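Local coordinates for protein phage related exonuclease (PDB 3K93) that probably cleaves DNA as a phage-related exonuclease and carries a sodium ion at an acidic metal site, at residues 16-21 with 38-43; 8-13 with 206-211. All blocks are in the same frame, centred on the assembly; numbering follows the deposited sequence.

Contact 1 of 2, residues 16-21 with 38-43; sequences HKIIGE and KSAVRE
The methyl of Ala40 packs against Lys17 and Ile18, neighbouring residues of the short helix 15-19, and is the centre of this contact, an apolar packing of that helix on helix 35-50 beside helix 198-221. Ala40 CB lies 3.6 Å from Lys17 CB, so the lysine is met at the root of its side chain, while Ile18 CG2 stands 3.9 Å from Ala40 CB. That CG2 of Ile18 also touches Val41 CG2 at 3.8 Å, and the isoleucine and valine side chains cross at about a right angle, branch methyl against branch methyl. Ile18 takes a less common first torsion: CG1 lies between the backbone N and the carbonyl carbon (chi1 62°), which puts CG2 on the side facing helix 35-50, and the CG1-CD1 arm leads away from it. Lys17 behaves differently. With CG anti to the carbonyl carbon (chi1 -68°) and the chain extended from there on, it carries its ammonium past the apolar contact toward Glu43; along the way its CG lies above one face of the His16 ring, displaced toward its rim. Lys17 NZ and Glu43 OE1 remain 4.5 Å apart, too far for a salt bridge. Elsewhere on helix 35-50, Ala37 and Met44 also touch Ile18, Val41 packs on Tyr214 and Tyr215 of helix 198-221, and Arg42 NE is hydrogen-bonded to Tyr214 OH. The small alanine lets the backbones come close, 6.2 Å between CA of Lys17 and CA of Ala40. Cohesion is therefore mainly apolar, with at most a modest electrostatic attraction at the Lys17-Glu43 margin.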
loop_
_atom_site.group_PDB
_atom_site.type_symbol
_atom_site.label_atom_id
_atom_site.label_comp_id
_atom_site.label_asym_id
_atom_site.label_seq_id
_atom_site.Cartn_x
_atom_site.Cartn_y
_atom_site.Cartn_z
ATOM N N HIS A 16 9.889 2.716 -17.674
ATOM C CA HIS A 16 10.295 2.642 -16.265
ATOM C C HIS A 16 9.878 1.298 -15.643
ATOM O O HIS A 16 10.591 0.779 -14.824
ATOM C CB HIS A 16 9.727 3.811 -15.465
ATOM C CG HIS A 16 8.262 3.716 -15.221
ATOM N ND1 HIS A 16 7.329 3.932 -16.210
ATOM C CD2 HIS A 16 7.564 3.391 -14.116
ATOM C CE1 HIS A 16 6.114 3.753 -15.722
ATOM N NE2 HIS A 16 6.233 3.419 -14.454
ATOM N N LYS A 17 8.765 0.721 -16.089
ATOM C CA LYS A 17 8.315 -0.575 -15.561
ATOM C C LYS A 17 9.301 -1.705 -15.804
ATOM O O LYS A 17 9.353 -2.629 -15.023
ATOM C CB LYS A 17 6.951 -0.954 -16.122
ATOM C CG LYS A 17 5.809 -0.049 -15.611
ATOM C CD LYS A 17 4.519 -0.278 -16.416
ATOM C CE LYS A 17 3.321 0.453 -15.789
ATOM N NZ LYS A 17 2.083 0.258 -16.661
ATOM N N ILE A 18 10.100 -1.623 -16.862
ATOM C CA ILE A 18 10.964 -2.749 -17.244
ATOM C C ILE A 18 12.449 -2.392 -17.199
ATOM O O ILE A 18 13.303 -3.252 -17.419
ATOM C CB ILE A 18 10.523 -3.413 -18.601
ATOM C CG1 ILE A 18 10.591 -2.469 -19.787
ATOM C CG2 ILE A 18 9.039 -3.937 -18.526
ATOM C CD1 ILE A 18 11.966 -2.117 -20.199
ATOM N N ILE A 19 12.754 -1.145 -16.825
ATOM C CA ILE A 19 14.125 -0.645 -16.850
ATOM C C ILE A 19 14.976 -1.117 -15.642
ATOM O O ILE A 19 16.191 -1.069 -15.686
ATOM C CB ILE A 19 14.147 0.932 -16.867
ATOM C CG1 ILE A 19 15.433 1.446 -17.515
ATOM C CG2 ILE A 19 13.972 1.532 -15.419
ATOM C CD1 ILE A 19 15.560 0.997 -18.952
ATOM N N GLY A 20 14.329 -1.533 -14.573
ATOM C CA GLY A 20 15.026 -1.892 -13.359
ATOM C C GLY A 20 16.010 -3.030 -13.579
ATOM O O GLY A 20 15.826 -3.908 -14.454
ATOM N N GLU A 21 17.045 -3.018 -12.770
ATOM C CA GLU A 21 18.110 -3.988 -12.893
ATOM C C GLU A 21 18.158 -4.871 -11.648
ATOM O O GLU A 21 17.839 -4.410 -10.564
ATOM C CB GLU A 21 19.439 -3.246 -13.140
ATOM C CG GLU A 21 19.582 -2.900 -14.625
ATOM C CD GLU A 21 20.701 -1.912 -14.960
ATOM O OE1 GLU A 21 21.271 -1.227 -14.051
ATOM O OE2 GLU A 21 20.991 -1.820 -16.179
ATOM N N LYS A 38 9.128 -8.429 -15.080
ATOM C CA LYS A 38 8.360 -9.590 -15.531
ATOM C C LYS A 38 6.874 -9.429 -15.330
ATOM O O LYS A 38 6.093 -9.791 -16.180
ATOM C CB LYS A 38 8.827 -10.832 -14.831
ATOM C CG LYS A 38 10.182 -11.258 -15.313
ATOM C CD LYS A 38 10.824 -12.167 -14.293
ATOM C CE LYS A 38 10.714 -13.578 -14.635
ATOM N NZ LYS A 38 11.874 -14.318 -13.953
ATOM N N SER A 39 6.506 -8.855 -14.206
ATOM C CA SER A 39 5.117 -8.591 -13.927
ATOM C C SER A 39 4.539 -7.596 -14.967
ATOM O O SER A 39 3.446 -7.809 -15.498
ATOM C CB SER A 39 4.967 -8.073 -12.497
ATOM O OG SER A 39 3.627 -7.723 -12.273
ATOM N N ALA A 40 5.290 -6.556 -15.308
ATOM C CA ALA A 40 4.845 -5.621 -16.342
ATOM C C ALA A 40 4.730 -6.287 -17.724
ATOM O O ALA A 40 3.781 -6.032 -18.470
ATOM C CB ALA A 40 5.768 -4.377 -16.406
ATOM N N VAL A 41 5.700 -7.123 -18.076
ATOM C CA VAL A 41 5.674 -7.801 -19.370
ATOM C C VAL A 41 4.469 -8.779 -19.462
ATOM O O VAL A 41 3.865 -8.944 -20.510
ATOM C CB VAL A 41 7.029 -8.550 -19.652
ATOM C CG1 VAL A 41 6.920 -9.403 -20.962
ATOM C CG2 VAL A 41 8.231 -7.488 -19.725
ATOM N N ARG A 42 4.100 -9.391 -18.352
ATOM C CA ARG A 42 2.893 -10.238 -18.344
ATOM C C ARG A 42 1.637 -9.433 -18.638
ATOM O O ARG A 42 0.726 -9.932 -19.286
ATOM C CB ARG A 42 2.711 -10.887 -16.990
ATOM C CG ARG A 42 3.643 -12.035 -16.731
ATOM C CD ARG A 42 3.574 -12.358 -15.241
ATOM N NE ARG A 42 4.710 -13.138 -14.880
ATOM C CZ ARG A 42 5.262 -13.181 -13.695
ATOM N NH1 ARG A 42 4.766 -12.491 -12.678
ATOM N NH2 ARG A 42 6.315 -13.962 -13.518
ATOM N N GLU A 43 1.571 -8.207 -18.129
ATOM C CA GLU A 43 0.408 -7.370 -18.402
ATOM C C GLU A 43 0.346 -7.021 -19.886
ATOM O O GLU A 43 -0.752 -6.966 -20.496
ATOM C CB GLU A 43 0.434 -6.085 -17.585
ATOM C CG GLU A 43 0.265 -6.293 -16.107
ATOM C CD GLU A 43 0.292 -4.977 -15.289
ATOM O OE1 GLU A 43 0.845 -3.978 -15.756
ATOM O OE2 GLU A 43 -0.226 -4.972 -14.160
#

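Contact 2 of 2, residues 8-13 with 206-211; sequences LKVRCS and ERVSAA
Leu8 and Val10, alternate residues of an extended run, face Ala211 and Val208, which are one turn apart on helix 198-221. The nearest atom contact is made by Leu8. With CG anti to the backbone N (chi1 178°), its CD2 is carried against the backbone of Ala211, 3.9 Å from Ala211 O, and lies 4.1 Å from Ala211 CB. One leucine methyl thus covers both the side chain and the carbonyl of the alanine. The valine pair packs comparably, Val10 CG2 lying 4.2 Å from Val208 CG2, and here the backbones come closer, 7.0 Å between CA of Val10 and CA of Val208; Leu15 packs on both valines. All four of these residues are buried. The loose side begins at Lys9, which turns away from the helix, its NZ forming a salt bridge with Glu91 and a hydrogen bond to Asn92 O; Arg11 and Glu206 are exposed. A polar tie lies close by, Leu8 O accepting a hydrogen bond from Gln212 NE2. Strand 10-11 is an edge strand, within this chain, of a small mixed sheet, running parallel to 95-97 through backbone bonds that include Val10 with Thr96. Helix 198-221 packs beside it, Val208 reaching Phe94 and Ile95 as well as Ile18 of helix 15-19.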
loop_
_atom_site.group_PDB
_atom_site.type_symbol
_atom_site.label_atom_id
_atom_site.label_comp_id
_atom_site.label_asym_id
_atom_site.label_seq_id
_atom_site.Cartn_x
_atom_site.Cartn_y
_atom_site.Cartn_z
ATOM N N LEU A 8 6.727 -7.574 -29.125
ATOM C CA LEU A 8 6.696 -6.517 -28.155
ATOM C C LEU A 8 7.564 -5.330 -28.600
ATOM O O LEU A 8 8.743 -5.486 -28.899
ATOM C CB LEU A 8 7.167 -7.026 -26.787
ATOM C CG LEU A 8 7.230 -6.016 -25.656
ATOM C CD1 LEU A 8 5.833 -5.439 -25.357
ATOM C CD2 LEU A 8 7.807 -6.651 -24.381
ATOM N N LYS A 9 6.936 -4.158 -28.621
ATOM C CA LYS A 9 7.621 -2.869 -28.565
ATOM C C LYS A 9 7.095 -2.129 -27.333
ATOM O O LYS A 9 5.921 -2.059 -27.130
ATOM C CB LYS A 9 7.404 -2.081 -29.844
ATOM C CG LYS A 9 8.206 -2.665 -30.986
ATOM C CD LYS A 9 8.039 -1.896 -32.266
ATOM C CE LYS A 9 8.767 -2.584 -33.422
ATOM N NZ LYS A 9 8.672 -1.764 -34.634
ATOM N N VAL A 10 7.991 -1.647 -26.477
ATOM C CA VAL A 10 7.594 -1.024 -25.226
ATOM C C VAL A 10 7.341 0.467 -25.411
ATOM O O VAL A 10 8.184 1.181 -25.944
ATOM C CB VAL A 10 8.639 -1.285 -24.098
ATOM C CG1 VAL A 10 8.209 -0.570 -22.816
ATOM C CG2 VAL A 10 8.800 -2.770 -23.833
ATOM N N ARG A 11 6.169 0.947 -24.995
ATOM C CA ARG A 11 5.902 2.397 -25.018
ATOM C C ARG A 11 6.905 3.171 -24.145
ATOM O O ARG A 11 7.319 2.696 -23.083
ATOM C CB ARG A 11 4.493 2.705 -24.521
ATOM C CG ARG A 11 3.316 2.118 -25.347
ATOM C CD ARG A 11 1.933 2.796 -24.955
ATOM N NE ARG A 11 1.292 2.197 -23.781
ATOM C CZ ARG A 11 0.294 2.763 -23.073
ATOM N N CYS A 12 7.308 4.360 -24.589
ATOM C CA CYS A 12 8.247 5.159 -23.819
ATOM C C CYS A 12 7.721 5.405 -22.382
ATOM O O CYS A 12 8.491 5.343 -21.435
ATOM C CB CYS A 12 8.546 6.478 -24.503
ATOM S SG CYS A 12 9.586 6.348 -25.955
ATOM N N SER A 13 6.414 5.659 -22.256
ATOM C CA SER A 13 5.746 5.853 -20.975
ATOM C C SER A 13 5.740 4.640 -20.054
ATOM O O SER A 13 5.560 4.803 -18.850
ATOM C CB SER A 13 4.309 6.349 -21.197
ATOM O OG SER A 13 3.548 5.371 -21.875
ATOM N N GLU A 206 18.996 -2.957 -23.894
ATOM C CA GLU A 206 19.282 -4.235 -23.246
ATOM C C GLU A 206 18.051 -4.749 -22.516
ATOM O O GLU A 206 17.679 -5.911 -22.666
ATOM C CB GLU A 206 20.410 -4.089 -22.205
ATOM C CG GLU A 206 21.822 -3.862 -22.744
ATOM C CD GLU A 206 22.750 -3.161 -21.723
ATOM O OE1 GLU A 206 22.378 -3.027 -20.523
ATOM O OE2 GLU A 206 23.851 -2.722 -22.126
ATOM N N ARG A 207 17.461 -3.887 -21.695
ATOM C CA ARG A 207 16.288 -4.244 -20.920
ATOM C C ARG A 207 15.071 -4.594 -21.801
ATOM O O ARG A 207 14.345 -5.547 -21.493
ATOM C CB ARG A 207 15.877 -3.109 -19.971
ATOM C CG ARG A 207 16.921 -2.644 -18.902
ATOM C CD ARG A 207 17.891 -3.733 -18.425
ATOM N NE ARG A 207 17.221 -4.708 -17.614
ATOM C CZ ARG A 207 17.680 -5.916 -17.275
ATOM N NH1 ARG A 207 18.862 -6.383 -17.667
ATOM N NH2 ARG A 207 16.900 -6.672 -16.518
ATOM N N VAL A 208 14.839 -3.823 -22.868
ATOM C CA VAL A 208 13.723 -4.116 -23.756
ATOM C C VAL A 208 13.966 -5.452 -24.490
ATOM O O VAL A 208 13.066 -6.258 -24.637
ATOM C CB VAL A 208 13.464 -3.008 -24.728
ATOM C CG1 VAL A 208 12.531 -3.478 -25.876
ATOM C CG2 VAL A 208 12.890 -1.780 -23.996
ATOM N N SER A 209 15.194 -5.689 -24.897
ATOM C CA SER A 209 15.538 -6.917 -25.573
ATOM C C SER A 209 15.304 -8.137 -24.679
ATOM O O SER A 209 14.769 -9.135 -25.137
ATOM C CB SER A 209 16.986 -6.861 -25.985
ATOM O OG SER A 209 17.314 -8.060 -26.629
ATOM N N ALA A 210 15.661 -8.037 -23.407
ATOM C CA ALA A 210 15.390 -9.107 -22.471
ATOM C C ALA A 210 13.854 -9.251 -22.288
ATOM O O ALA A 210 13.321 -10.379 -22.304
ATOM C CB ALA A 210 16.076 -8.838 -21.136
ATOM N N ALA A 211 13.149 -8.125 -22.178
ATOM C CA ALA A 211 11.681 -8.146 -22.081
ATOM C C ALA A 211 11.015 -8.823 -23.274
ATOM O O ALA A 211 10.062 -9.559 -23.093
ATOM C CB ALA A 211 11.092 -6.700 -21.867
#

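The two contacts are near neighbours on the same side of the chain's centre, their centres about 9 Å apart. In sequence order come strand 10-11, helix 15-19 and helix 35-50, with helix 198-221 far later; both segments of contact 1 therefore fall between those of contact 2. They meet directly: Val41 CG2 packs 3.7 Å from Ala211 CB, and Ile18 O lies 3.6 Å from Arg207 CB. Helix 198-221 thus lies against strand 10-11 and helices 15-19 and 35-50, bringing the N-terminal region and the C-terminal helix together in adjoining, mostly apolar contacts. Neither contact uses the four-stranded sheet, whose strand 108-114 carries Asp111 and Thr112; Asp100 also binds the sodium.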